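Local atomic coordinates of glucosamine-6-phosphate deaminase (Thermotoga maritima, PDB entry 1J5X), a protein that belongs to the SIS-domain family of alpha/beta proteins and is built round two parallel beta sheets flanked by helices. Residues C60-N65 with I158-S163; Y72-V77 with L103-S108; E115-N120 with E138-K143; E195-S200 with A315-Y320; F265-S270 with F309-P314. All blocks are in the same frame, centred on the assembly; numbering follows the deposited sequence.

Interaction 1. Residues C60-N65 with I158-S163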
# COMPACT_ATOMS: atom_id res chain seq x y z
N CYS A 60 -6.27 -8.83 4.49
CA CYS A 60 -5.47 -8.90 5.72
C CYS A 60 -4.06 -8.38 5.56
O CYS A 60 -3.45 -8.60 4.49
CB CYS A 60 -5.33 -10.37 6.21
SG CYS A 60 -6.91 -11.22 6.48
N GLY A 61 -3.57 -7.70 6.59
CA GLY A 61 -2.17 -7.21 6.58
C GLY A 61 -1.93 -6.25 5.42
O GLY A 61 -2.72 -5.28 5.24
N SER A 62 -0.85 -6.46 4.67
CA SER A 62 -0.60 -5.59 3.49
C SER A 62 -1.79 -5.55 2.57
O SER A 62 -2.01 -4.51 1.90
CB SER A 62 0.60 -6.06 2.63
OG SER A 62 1.70 -6.17 3.48
N SER A 63 -2.55 -6.65 2.48
CA SER A 63 -3.70 -6.66 1.56
C SER A 63 -4.87 -5.82 2.15
O SER A 63 -5.76 -5.36 1.43
CB SER A 63 -4.15 -8.08 1.26
OG SER A 63 -3.38 -8.65 0.19
N TYR A 64 -4.88 -5.67 3.45
CA TYR A 64 -5.91 -4.80 4.03
C TYR A 64 -5.44 -3.40 3.73
O TYR A 64 -6.24 -2.50 3.44
CB TYR A 64 -6.05 -4.98 5.55
CG TYR A 64 -6.79 -3.83 6.22
CD1 TYR A 64 -8.18 -3.68 6.06
CD2 TYR A 64 -6.06 -2.83 6.91
CE1 TYR A 64 -8.86 -2.54 6.54
CE2 TYR A 64 -6.74 -1.65 7.40
CZ TYR A 64 -8.13 -1.53 7.18
OH TYR A 64 -8.80 -0.35 7.51
N ASN A 65 -4.13 -3.15 3.87
CA ASN A 65 -3.67 -1.78 3.56
C ASN A 65 -3.94 -1.41 2.11
O ASN A 65 -4.21 -0.22 1.80
CB ASN A 65 -2.17 -1.63 3.87
CG ASN A 65 -1.89 -1.81 5.36
OD1 ASN A 65 -2.69 -1.43 6.22
ND2 ASN A 65 -0.74 -2.37 5.67
N ILE A 158 8.44 -13.26 1.56
CA ILE A 158 7.46 -13.21 2.64
C ILE A 158 6.80 -11.82 2.61
O ILE A 158 5.58 -11.71 2.65
CB ILE A 158 8.13 -13.35 4.07
CG1 ILE A 158 8.74 -14.73 4.22
CG2 ILE A 158 7.09 -13.14 5.20
CD1 ILE A 158 7.94 -15.80 3.48
N VAL A 159 7.62 -10.77 2.58
CA VAL A 159 7.07 -9.42 2.57
C VAL A 159 6.58 -8.98 1.21
O VAL A 159 7.26 -9.17 0.18
CB VAL A 159 8.12 -8.43 3.10
CG1 VAL A 159 7.58 -7.00 3.11
CG2 VAL A 159 8.51 -8.86 4.50
N MSE A 160 5.36 -8.44 1.18
CA MSE A 160 4.81 -7.94 -0.07
C MSE A 160 5.49 -6.64 -0.42
O MSE A 160 5.65 -5.76 0.42
CB MSE A 160 3.29 -7.72 0.07
CG MSE A 160 2.54 -8.98 -0.18
SE MSE A 160 0.59 -8.76 0.20
CE MSE A 160 0.43 -7.13 -0.85
N THR A 161 5.88 -6.51 -1.70
CA THR A 161 6.56 -5.32 -2.15
C THR A 161 5.87 -4.88 -3.43
O THR A 161 4.87 -4.12 -3.39
CB THR A 161 8.14 -5.56 -2.37
OG1 THR A 161 8.36 -6.69 -3.24
CG2 THR A 161 8.82 -5.81 -1.03
N LYS A 162 6.36 -5.37 -4.55
CA LYS A 162 5.83 -5.00 -5.87
C LYS A 162 4.38 -5.38 -6.09
O LYS A 162 3.68 -4.71 -6.84
CB LYS A 162 6.67 -5.66 -6.98
CG LYS A 162 6.54 -7.17 -7.06
CD LYS A 162 7.55 -7.70 -8.12
CE LYS A 162 7.18 -9.04 -8.72
NZ LYS A 162 8.18 -9.56 -9.74
N SER A 163 3.89 -6.43 -5.43
CA SER A 163 2.51 -6.82 -5.64
C SER A 163 1.54 -5.74 -5.13
O SER A 163 0.47 -5.55 -5.71
CB SER A 163 2.17 -8.17 -4.94
OG SER A 163 2.33 -8.08 -3.55
O HOH W 1 3.67 -7.83 3.68
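Met-160, a selenomethionine, has CG anti to its carbonyl carbon (chi1 -85°) and runs extended to SE; a bend at chi3 (49°) then turns CE so that it too meets Ser-62 CB. The CB of Ser-62 points at the selenomethionine from the backbone, and chi1 of -55° puts OG beside the backbone N, where it meets a water. Ser-62 CB lies 3.6 Å from Met-160 SE and equally near the CE methyl, so the selenomethionine meets it with two atoms. Ser-63 also touches it, its OG 4.0 Å from Met-160 SE. No direct hydrogen bond joins the two segments. The water does so instead: it lies 2.6 Å from Ser-62 OG and accepts from Met-160 N at 3.1 Å. The backbone N-H of Met-160 is thus satisfied in a buried place. Lys-233 of helix 222-238 adds a second tie, since its NZ is hydrogen-bonded to both Ser-62 OG and Met-160 O. The serine hydroxyl thus has the water and Lys-233 as partners, while CB of the same residue packs on selenium. Gly-61 is the N-cap residue of helix 62-78, and its positive phi suits glycine. Thr-161 holds the same position before helix 162-179. The contact brings together two helix starts. The first follows strand 54-59 at the C-terminal edge of a parallel sheet, as expected of the alpha/beta fold of a SIS domain.

Interaction 2. Residues Y72-V77 with L103-S108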
# COMPACT_ATOMS: atom_id res chain seq x y z
N TYR A 72 -10.36 4.38 -0.85
CA TYR A 72 -10.43 5.87 -0.92
C TYR A 72 -10.51 6.29 -2.39
O TYR A 72 -11.32 7.16 -2.77
CB TYR A 72 -9.17 6.56 -0.38
CG TYR A 72 -9.00 6.65 1.12
CD1 TYR A 72 -9.69 7.60 1.85
CD2 TYR A 72 -8.14 5.81 1.78
CE1 TYR A 72 -9.51 7.71 3.23
CE2 TYR A 72 -7.95 5.90 3.12
CZ TYR A 72 -8.63 6.85 3.86
OH TYR A 72 -8.43 6.96 5.21
N TYR A 73 -9.64 5.73 -3.22
CA TYR A 73 -9.62 6.12 -4.63
C TYR A 73 -10.91 5.81 -5.38
O TYR A 73 -11.38 6.62 -6.22
CB TYR A 73 -8.43 5.46 -5.33
CG TYR A 73 -8.04 6.14 -6.63
CD1 TYR A 73 -7.47 7.41 -6.64
CD2 TYR A 73 -8.29 5.52 -7.85
CE1 TYR A 73 -7.15 8.06 -7.84
CE2 TYR A 73 -7.97 6.15 -9.06
CZ TYR A 73 -7.41 7.42 -9.06
OH TYR A 73 -7.16 8.09 -10.24
N PHE A 74 -11.47 4.64 -5.14
CA PHE A 74 -12.76 4.30 -5.78
C PHE A 74 -13.88 5.27 -5.42
O PHE A 74 -14.66 5.70 -6.29
CB PHE A 74 -13.23 2.90 -5.40
CG PHE A 74 -12.89 1.89 -6.44
CD1 PHE A 74 -11.56 1.62 -6.74
CD2 PHE A 74 -13.91 1.19 -7.10
CE1 PHE A 74 -11.24 0.66 -7.67
CE2 PHE A 74 -13.60 0.21 -8.05
CZ PHE A 74 -12.27 -0.06 -8.34
N GLU A 75 -13.97 5.60 -4.15
CA GLU A 75 -14.99 6.54 -3.72
C GLU A 75 -14.69 7.90 -4.38
O GLU A 75 -15.61 8.59 -4.83
CB GLU A 75 -14.96 6.75 -2.21
CG GLU A 75 -15.99 7.75 -1.76
CD GLU A 75 -16.12 7.93 -0.22
OE1 GLU A 75 -15.12 7.85 0.52
OE2 GLU A 75 -17.26 8.19 0.24
N ARG A 76 -13.43 8.25 -4.45
CA ARG A 76 -13.02 9.55 -5.04
C ARG A 76 -13.36 9.65 -6.53
O ARG A 76 -13.95 10.65 -7.01
CB ARG A 76 -11.51 9.76 -4.86
CG ARG A 76 -10.99 11.13 -5.36
CD ARG A 76 -9.49 11.34 -5.20
NE ARG A 76 -9.02 11.17 -3.81
CZ ARG A 76 -9.20 12.06 -2.84
NH1 ARG A 76 -9.85 13.21 -3.08
NH2 ARG A 76 -8.74 11.81 -1.60
N VAL A 77 -12.99 8.65 -7.29
CA VAL A 77 -13.23 8.75 -8.73
C VAL A 77 -14.55 8.22 -9.23
O VAL A 77 -15.04 8.70 -10.27
CB VAL A 77 -12.07 8.15 -9.58
CG1 VAL A 77 -10.72 8.72 -9.12
CG2 VAL A 77 -12.08 6.64 -9.51
N LEU A 103 -20.98 -5.42 -4.07
CA LEU A 103 -19.84 -6.03 -4.76
C LEU A 103 -18.70 -5.98 -3.74
O LEU A 103 -18.59 -4.99 -3.01
CB LEU A 103 -19.46 -5.20 -5.97
CG LEU A 103 -18.27 -5.71 -6.78
CD1 LEU A 103 -18.59 -7.09 -7.41
CD2 LEU A 103 -17.94 -4.73 -7.91
N ALA A 104 -17.88 -7.03 -3.64
CA ALA A 104 -16.78 -7.06 -2.69
C ALA A 104 -15.50 -7.52 -3.36
O ALA A 104 -15.48 -8.54 -4.04
CB ALA A 104 -17.11 -8.00 -1.53
N PHE A 105 -14.43 -6.75 -3.19
CA PHE A 105 -13.14 -7.15 -3.73
C PHE A 105 -12.46 -7.83 -2.53
O PHE A 105 -12.31 -7.23 -1.45
CB PHE A 105 -12.26 -5.97 -4.17
CG PHE A 105 -12.70 -5.29 -5.46
CD1 PHE A 105 -13.85 -4.48 -5.49
CD2 PHE A 105 -11.92 -5.42 -6.59
CE1 PHE A 105 -14.19 -3.79 -6.70
CE2 PHE A 105 -12.25 -4.74 -7.77
CZ PHE A 105 -13.38 -3.93 -7.81
N LEU A 106 -12.06 -9.08 -2.72
CA LEU A 106 -11.37 -9.88 -1.66
C LEU A 106 -9.87 -10.02 -2.08
O LEU A 106 -9.59 -10.41 -3.21
CB LEU A 106 -12.02 -11.28 -1.58
CG LEU A 106 -13.38 -11.50 -0.89
CD1 LEU A 106 -13.20 -11.56 0.58
CD2 LEU A 106 -14.37 -10.41 -1.28
N PHE A 107 -8.94 -9.66 -1.20
CA PHE A 107 -7.52 -9.70 -1.52
C PHE A 107 -6.75 -10.75 -0.72
O PHE A 107 -6.83 -10.78 0.50
CB PHE A 107 -6.85 -8.36 -1.18
CG PHE A 107 -7.41 -7.17 -1.91
CD1 PHE A 107 -8.63 -6.62 -1.52
CD2 PHE A 107 -6.72 -6.62 -3.01
CE1 PHE A 107 -9.16 -5.52 -2.23
CE2 PHE A 107 -7.24 -5.50 -3.74
CZ PHE A 107 -8.47 -4.95 -3.34
N SER A 108 -6.01 -11.58 -1.42
CA SER A 108 -5.14 -12.57 -0.72
C SER A 108 -4.12 -12.92 -1.81
O SER A 108 -4.47 -13.56 -2.79
CB SER A 108 -5.91 -13.85 -0.32
OG SER A 108 -4.91 -14.81 0.14
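Phe-74 and Phe-105 reach for each other from opposite directions, one from helix 62-78 and the other from strand 102-107. They meet at their far ends, with Phe-74 CZ 4.1 Å from Phe-105 CZ. Phe-74 CE2 is almost as near to the same atom. The ring planes stand at 71° and the centroids are 5.6 Å apart. The approach is oblique. The CB of Phe-105 points to the helix from the strand, and the CB of Phe-74 points back toward the strand. The nearest CA atoms, those of the same two residues, are 11.6 Å apart, so the two side chains together span the gap between helix and sheet. This is helix-on-sheet packing in the alpha/beta core of the SIS domain, where helix 62-78 lies against one face of the parallel sheet. Phe-57 of the neighbouring strand 54-59 completes a small aromatic cluster: it stacks with Phe-105 and meets Phe-74 edge-to-face. Backbone hydrogen bonds to Leu-56 and Val-58 hold Phe-105 within the sheet. Ile-131 of strand 128-134, the neighbour of strand 102-107 away from strand 54-59, also touches the Phe-105 side chain.

Interaction 3. Residues E115-N120 with E138-K143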
# COMPACT_ATOMS: atom_id res chain seq x y z
N GLU A 115 -8.86 -16.39 6.60
CA GLU A 115 -9.83 -15.33 6.90
C GLU A 115 -10.49 -14.78 5.64
O GLU A 115 -11.66 -14.43 5.65
CB GLU A 115 -9.10 -14.24 7.67
CG GLU A 115 -8.78 -14.65 9.08
CD GLU A 115 -7.70 -13.76 9.65
OE1 GLU A 115 -8.03 -12.57 9.90
OE2 GLU A 115 -6.53 -14.20 9.81
N VAL A 116 -9.75 -14.73 4.52
CA VAL A 116 -10.29 -14.16 3.28
C VAL A 116 -11.25 -15.14 2.68
O VAL A 116 -12.26 -14.75 2.11
CB VAL A 116 -9.12 -13.80 2.30
CG1 VAL A 116 -9.68 -13.24 0.95
CG2 VAL A 116 -8.26 -12.76 2.95
N LEU A 117 -10.92 -16.45 2.78
CA LEU A 117 -11.83 -17.46 2.26
C LEU A 117 -13.11 -17.53 3.11
O LEU A 117 -14.23 -17.74 2.61
CB LEU A 117 -11.11 -18.84 2.22
CG LEU A 117 -10.06 -18.80 1.10
CD1 LEU A 117 -9.19 -20.12 1.26
CD2 LEU A 117 -10.76 -18.74 -0.25
N LEU A 118 -12.96 -17.35 4.42
CA LEU A 118 -14.16 -17.37 5.25
C LEU A 118 -15.01 -16.15 4.90
O LEU A 118 -16.24 -16.24 4.81
CB LEU A 118 -13.82 -17.31 6.73
CG LEU A 118 -13.17 -18.61 7.23
CD1 LEU A 118 -12.57 -18.40 8.62
CD2 LEU A 118 -14.23 -19.71 7.26
N ALA A 119 -14.34 -15.01 4.74
CA ALA A 119 -15.07 -13.78 4.37
C ALA A 119 -15.80 -13.95 3.04
O ALA A 119 -16.94 -13.52 2.88
CB ALA A 119 -14.05 -12.56 4.31
N ASN A 120 -15.13 -14.57 2.06
CA ASN A 120 -15.72 -14.80 0.77
C ASN A 120 -17.01 -15.61 0.93
O ASN A 120 -18.04 -15.32 0.32
CB ASN A 120 -14.69 -15.57 -0.12
CG ASN A 120 -15.22 -15.86 -1.51
OD1 ASN A 120 -15.61 -14.92 -2.24
ND2 ASN A 120 -15.21 -17.17 -1.90
N GLU A 138 -4.34 -21.13 -9.08
CA GLU A 138 -4.88 -22.39 -8.61
C GLU A 138 -5.33 -22.30 -7.15
O GLU A 138 -5.69 -23.32 -6.55
CB GLU A 138 -3.79 -23.50 -8.74
CG GLU A 138 -3.38 -23.67 -10.17
CD GLU A 138 -2.40 -24.81 -10.38
OE1 GLU A 138 -1.63 -25.14 -9.42
OE2 GLU A 138 -2.40 -25.32 -11.53
N SER A 139 -5.31 -21.09 -6.59
CA SER A 139 -5.67 -20.94 -5.17
C SER A 139 -7.17 -21.04 -4.94
O SER A 139 -7.97 -20.96 -5.85
CB SER A 139 -5.18 -19.58 -4.61
OG SER A 139 -5.91 -18.54 -5.26
N ARG A 140 -7.51 -21.30 -3.69
CA ARG A 140 -8.91 -21.41 -3.32
C ARG A 140 -9.64 -20.07 -3.67
O ARG A 140 -10.77 -20.10 -4.12
CB ARG A 140 -9.03 -21.69 -1.83
CG ARG A 140 -8.65 -23.16 -1.48
CD ARG A 140 -9.02 -23.48 -0.05
NE ARG A 140 -10.39 -23.04 0.19
CZ ARG A 140 -10.99 -23.07 1.38
NH1 ARG A 140 -10.33 -23.54 2.44
NH2 ARG A 140 -12.23 -22.60 1.52
N LEU A 141 -9.00 -18.92 -3.43
CA LEU A 141 -9.72 -17.65 -3.80
C LEU A 141 -9.98 -17.58 -5.32
O LEU A 141 -11.05 -17.12 -5.77
CB LEU A 141 -8.90 -16.43 -3.31
CG LEU A 141 -9.66 -15.06 -3.47
CD1 LEU A 141 -10.92 -15.14 -2.66
CD2 LEU A 141 -8.80 -13.88 -3.00
N ALA A 142 -9.03 -18.05 -6.12
CA ALA A 142 -9.22 -18.03 -7.57
C ALA A 142 -10.38 -18.94 -7.94
O ALA A 142 -11.18 -18.64 -8.84
CB ALA A 142 -7.92 -18.49 -8.33
N LYS A 143 -10.50 -20.04 -7.20
CA LYS A 143 -11.54 -21.01 -7.51
C LYS A 143 -12.88 -20.78 -6.81
O LYS A 143 -13.90 -21.24 -7.33
CB LYS A 143 -11.02 -22.43 -7.18
CG LYS A 143 -9.93 -22.91 -8.10
CD LYS A 143 -9.12 -24.11 -7.50
CE LYS A 143 -8.28 -24.82 -8.62
NZ LYS A 143 -7.29 -25.80 -8.02
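Leu-117 puts its CD1 methyl over one face of the Arg-140 guanidinium, displaced toward the rim. The nearest pair is Leu-117 CD1 and Arg-140 NE at 3.3 Å, a tight approach. A bend at chi3 (48°) brings NE and the guanidinium back over the methyl, which also touches CB and CD of the arginine. The other branch of the leucine, CD2, faces the start of the second helix, 3.6 Å from Leu-141 N. One residue earlier on the first helix, Val-116 CG1 packs on Leu-141 CD2 at 4.1 Å. Helix 114-125 follows strand 102-107, and the short helix 140-144 follows strand 128-134, so the contact joins helices after adjacent strands of the parallel SIS-domain sheet. The second helix begins at the N-cap residue Ser-139, whose OG accepts from Ala-142 N at 3.3 Å. Asn-112 OD1 takes the N-H of Arg-140, and Arg-140 NE forms a salt bridge with Glu-144. Asn-120 links outward too, with ND2 bonded to Glu-144 O and OD1 to Thr-130.

Interaction 4. Residues E195-S200 with A315-Y320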
# COMPACT_ATOMS: atom_id res chain seq x y z
N GLU A 195 13.66 6.37 -12.30
CA GLU A 195 14.32 7.52 -11.71
C GLU A 195 13.83 7.71 -10.26
O GLU A 195 14.60 8.03 -9.36
CB GLU A 195 14.02 8.79 -12.54
CG GLU A 195 14.48 10.11 -11.89
CD GLU A 195 14.38 11.33 -12.83
OE1 GLU A 195 13.71 11.23 -13.89
OE2 GLU A 195 14.95 12.38 -12.49
N PHE A 196 12.53 7.51 -10.05
CA PHE A 196 11.97 7.68 -8.70
C PHE A 196 12.68 6.75 -7.73
O PHE A 196 13.06 7.14 -6.61
CB PHE A 196 10.45 7.33 -8.70
CG PHE A 196 9.80 7.46 -7.34
CD1 PHE A 196 9.77 8.69 -6.67
CD2 PHE A 196 9.14 6.35 -6.74
CE1 PHE A 196 9.12 8.81 -5.45
CE2 PHE A 196 8.50 6.50 -5.50
CZ PHE A 196 8.49 7.69 -4.88
N PHE A 197 12.86 5.52 -8.18
CA PHE A 197 13.51 4.48 -7.39
C PHE A 197 14.96 4.86 -7.08
O PHE A 197 15.40 4.85 -5.92
CB PHE A 197 13.44 3.16 -8.15
CG PHE A 197 14.18 2.02 -7.45
CD1 PHE A 197 15.57 1.87 -7.61
CD2 PHE A 197 13.50 1.14 -6.61
CE1 PHE A 197 16.27 0.85 -6.91
CE2 PHE A 197 14.18 0.13 -5.91
CZ PHE A 197 15.56 -0.02 -6.06
N ASP A 198 15.71 5.26 -8.12
CA ASP A 198 17.10 5.63 -7.93
C ASP A 198 17.26 6.83 -7.01
O ASP A 198 18.16 6.86 -6.20
CB ASP A 198 17.81 5.86 -9.30
CG ASP A 198 17.82 4.60 -10.19
OD1 ASP A 198 17.71 3.46 -9.68
OD2 ASP A 198 17.96 4.74 -11.42
N ILE A 199 16.40 7.85 -7.14
CA ILE A 199 16.49 9.00 -6.26
C ILE A 199 16.21 8.52 -4.82
O ILE A 199 16.87 8.95 -3.84
CB ILE A 199 15.44 10.13 -6.64
CG1 ILE A 199 15.85 10.78 -7.99
CG2 ILE A 199 15.35 11.17 -5.50
CD1 ILE A 199 14.79 11.75 -8.62
N SER A 200 15.19 7.68 -4.69
CA SER A 200 14.78 7.18 -3.37
C SER A 200 15.96 6.46 -2.73
O SER A 200 16.33 6.75 -1.58
CB SER A 200 13.58 6.21 -3.50
OG SER A 200 12.42 6.91 -3.91
N ALA A 315 9.51 3.66 1.50
CA ALA A 315 9.49 2.90 2.77
C ALA A 315 9.99 1.47 2.60
O ALA A 315 10.61 0.93 3.53
CB ALA A 315 8.02 2.92 3.38
N GLN A 316 9.77 0.84 1.45
CA GLN A 316 10.30 -0.52 1.22
C GLN A 316 11.85 -0.44 1.20
O GLN A 316 12.52 -1.33 1.67
CB GLN A 316 9.90 -1.05 -0.13
CG GLN A 316 8.40 -1.32 -0.33
CD GLN A 316 8.10 -1.61 -1.80
OE1 GLN A 316 8.86 -2.26 -2.45
NE2 GLN A 316 6.96 -1.15 -2.30
N ILE A 317 12.38 0.63 0.59
CA ILE A 317 13.83 0.83 0.54
C ILE A 317 14.36 1.16 1.95
O ILE A 317 15.44 0.68 2.34
CB ILE A 317 14.20 1.96 -0.51
CG1 ILE A 317 13.91 1.45 -1.91
CG2 ILE A 317 15.68 2.43 -0.34
CD1 ILE A 317 14.06 2.56 -3.04
N LEU A 318 13.62 1.95 2.71
CA LEU A 318 14.02 2.26 4.07
C LEU A 318 14.06 0.94 4.85
O LEU A 318 15.04 0.65 5.55
CB LEU A 318 13.02 3.20 4.73
CG LEU A 318 13.30 3.48 6.22
CD1 LEU A 318 14.67 4.25 6.43
CD2 LEU A 318 12.19 4.36 6.73
N GLY A 319 13.02 0.13 4.68
CA GLY A 319 12.97 -1.12 5.44
C GLY A 319 14.18 -1.98 5.12
O GLY A 319 14.85 -2.55 6.03
N TYR A 320 14.45 -2.11 3.82
CA TYR A 320 15.57 -2.95 3.38
C TYR A 320 16.91 -2.43 3.93
O TYR A 320 17.67 -3.15 4.58
CB TYR A 320 15.62 -3.00 1.87
CG TYR A 320 16.72 -3.92 1.39
CD1 TYR A 320 18.03 -3.45 1.24
CD2 TYR A 320 16.47 -5.27 1.18
CE1 TYR A 320 19.06 -4.32 0.87
CE2 TYR A 320 17.49 -6.15 0.83
CZ TYR A 320 18.78 -5.67 0.68
OH TYR A 320 19.79 -6.59 0.36
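Phe-196 O receives two hydrogen bonds from Ser-200, the residue that presents its CB to Ile-317. One comes from Ser-200 OG at 2.8 Å, above the carbonyl plane, and the other from Ser-200 N at 2.9 Å, on the opposite face. The hydroxyl is thereby turned back to its own helix, and the CB carbon meets the partner helix. Ile-317 CD1 sits 3.7 Å from Ser-200 CB. The same methyl makes a CH-pi contact over one face of the Phe-197 ring, 4.1 Å from the centroid and 26° off the ring normal. Its closest ring atom is Phe-197 CE2 at 3.8 Å. Phe-197 carries CG beside its carbonyl carbon (chi1 176°), and from there the ring reaches the Ile-317 methyl. Ile-317 also touches Trp-201 and Ile-204 further along helix 184-205. Phe-197 reaches Thr-21 and Lys-24 of helix 15-25, while Gln-316 touches Ile-20 there. The contact thus packs helix 184-205 on helix 313-326, with helix 15-25 beside both.

Interaction 5. Residues F265-S270 with F309-P314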
# COMPACT_ATOMS: atom_id res chain seq x y z
N PHE A 265 8.51 10.08 7.47
CA PHE A 265 8.42 10.12 6.01
C PHE A 265 7.03 10.70 5.81
O PHE A 265 6.03 10.12 6.25
CB PHE A 265 8.44 8.76 5.37
CG PHE A 265 9.82 8.30 4.96
CD1 PHE A 265 10.94 8.66 5.71
CD2 PHE A 265 9.98 7.45 3.89
CE1 PHE A 265 12.24 8.14 5.36
CE2 PHE A 265 11.29 6.93 3.54
CZ PHE A 265 12.38 7.31 4.31
N MSE A 266 6.99 11.88 5.21
CA MSE A 266 5.77 12.59 5.02
C MSE A 266 5.38 12.58 3.54
O MSE A 266 6.17 13.01 2.67
CB MSE A 266 5.97 14.04 5.50
CG MSE A 266 4.69 14.87 5.42
SE MSE A 266 4.99 16.70 6.12
CE MSE A 266 6.42 16.35 7.33
N GLN A 267 4.17 12.11 3.25
CA GLN A 267 3.66 12.06 1.85
C GLN A 267 3.01 13.39 1.53
O GLN A 267 1.92 13.71 2.04
CB GLN A 267 2.61 11.00 1.70
CG GLN A 267 3.09 9.57 2.08
CD GLN A 267 4.14 8.98 1.14
OE1 GLN A 267 4.21 9.33 -0.04
NE2 GLN A 267 4.94 8.03 1.66
N LYS A 268 3.67 14.21 0.70
CA LYS A 268 3.08 15.53 0.37
C LYS A 268 1.83 15.43 -0.52
O LYS A 268 1.78 14.60 -1.39
CB LYS A 268 4.10 16.37 -0.40
CG LYS A 268 5.40 16.65 0.38
CD LYS A 268 6.36 17.67 -0.39
CE LYS A 268 5.75 19.07 -0.37
NZ LYS A 268 5.69 19.65 1.02
N VAL A 269 0.83 16.31 -0.35
CA VAL A 269 -0.36 16.23 -1.21
C VAL A 269 -0.59 17.64 -1.82
O VAL A 269 -0.15 18.66 -1.25
CB VAL A 269 -1.70 15.82 -0.43
CG1 VAL A 269 -1.53 14.51 0.32
CG2 VAL A 269 -2.09 16.84 0.49
N SER A 270 -1.26 17.67 -2.96
CA SER A 270 -1.48 18.93 -3.70
C SER A 270 -1.99 20.04 -2.83
O SER A 270 -2.94 19.86 -2.10
CB SER A 270 -2.51 18.73 -4.84
OG SER A 270 -2.19 17.59 -5.63
N PHE A 309 0.37 4.46 -6.20
CA PHE A 309 0.96 3.16 -6.50
C PHE A 309 2.51 3.11 -6.47
O PHE A 309 3.12 2.02 -6.50
CB PHE A 309 0.40 2.63 -7.81
CG PHE A 309 0.99 3.29 -9.03
CD1 PHE A 309 0.40 4.46 -9.54
CD2 PHE A 309 2.14 2.76 -9.66
CE1 PHE A 309 0.98 5.09 -10.65
CE2 PHE A 309 2.70 3.37 -10.76
CZ PHE A 309 2.13 4.56 -11.28
N LEU A 310 3.16 4.27 -6.44
CA LEU A 310 4.60 4.30 -6.32
C LEU A 310 5.04 4.69 -4.90
O LEU A 310 6.20 4.53 -4.54
CB LEU A 310 5.18 5.38 -7.22
CG LEU A 310 5.07 5.26 -8.74
CD1 LEU A 310 5.61 6.57 -9.40
CD2 LEU A 310 5.95 4.06 -9.20
N ARG A 311 4.13 5.27 -4.11
CA ARG A 311 4.60 5.85 -2.86
C ARG A 311 5.01 5.00 -1.68
O ARG A 311 5.42 5.55 -0.67
CB ARG A 311 3.67 6.98 -2.39
CG ARG A 311 3.84 8.31 -3.27
CD ARG A 311 2.65 9.24 -3.02
NE ARG A 311 2.82 10.59 -3.61
CZ ARG A 311 3.29 11.63 -2.93
NH1 ARG A 311 3.65 11.50 -1.64
NH2 ARG A 311 3.39 12.84 -3.55
N THR A 312 4.85 3.69 -1.80
CA THR A 312 5.39 2.83 -0.70
C THR A 312 6.85 2.43 -1.04
O THR A 312 7.56 1.87 -0.21
CB THR A 312 4.56 1.54 -0.43
OG1 THR A 312 4.57 0.66 -1.55
CG2 THR A 312 3.10 1.92 -0.08
N VAL A 313 7.31 2.74 -2.23
CA VAL A 313 8.69 2.38 -2.60
C VAL A 313 9.74 2.97 -1.63
O VAL A 313 10.65 2.26 -1.18
CB VAL A 313 8.98 2.82 -4.06
CG1 VAL A 313 10.48 2.67 -4.39
CG2 VAL A 313 8.19 1.98 -5.01
N PRO A 314 9.65 4.25 -1.31
CA PRO A 314 10.64 4.79 -0.38
C PRO A 314 10.69 3.98 0.94
O PRO A 314 11.74 3.68 1.46
CB PRO A 314 10.16 6.20 -0.15
CG PRO A 314 9.57 6.58 -1.52
CD PRO A 314 8.77 5.33 -1.85
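Arg-311 NH1 donates to Gln-267 OE1 at 2.8 Å, with an N-H...O angle of 150°. The oxygen lies at the edge of the guanidinium, near its plane, and the amide and guanidinium planes are 68° apart. Gln-267 folds back at chi2 (-67°), and its amide runs past the extended Arg-311 chain in the opposite direction. Its NE2 then makes a weak bond to Arg-311 O at 3.4 Å. One amide thus meets both the side-chain and main-chain ends of the arginine. Arg-311 NH2 comes 3.2 Å from Lys-268 O. The buried guanidinium has further partners: NE bonds to Ser-307 OG, NH1 to Val-293 O and NH2 to Ser-302 O. Together these bonds fix its rotation. Lys-268 sends its own amine away, to salt bridges with Glu-292, Glu-276 and Asp-273. Outward from the polar pair, Phe-265 CE2 packs on Pro-314 CB at 3.9 Å. Arg-311 lies within a type I turn from Leu-310 to Val-313, and both Arg-311 and Pro-314 point their CB atoms toward segment 265-270. Strand 262-267 lies inside the second parallel sheet, between strands 214-218 and 289-293. Helix 184-205 touches Pro-314, and helix 222-238 packs on Arg-311.

How the interactions relate
From the N terminus the chain runs through helices 15-25 and 27-35 before it enters the first parallel sheet, and interaction 1 closes a long loop from 60-65 to 158-163. Interactions 2 and 3 are nested within that loop and follow one another in series. They join helix to strand and helix to helix, and touch where Leu-106 meets Val-116 and Leu-141. Interaction 2 also shares helix 62-78 with interaction 1. Helix 184-205 then opens interaction 4, which closes only at helix 313-326. Interaction 5 is nested inside it and ties the second sheet to that same helix. Phe-196 and Pro-314 bring interactions 4 and 5 into touch. Thr-161 meets Gln-316, linking interaction 1 to interaction 4.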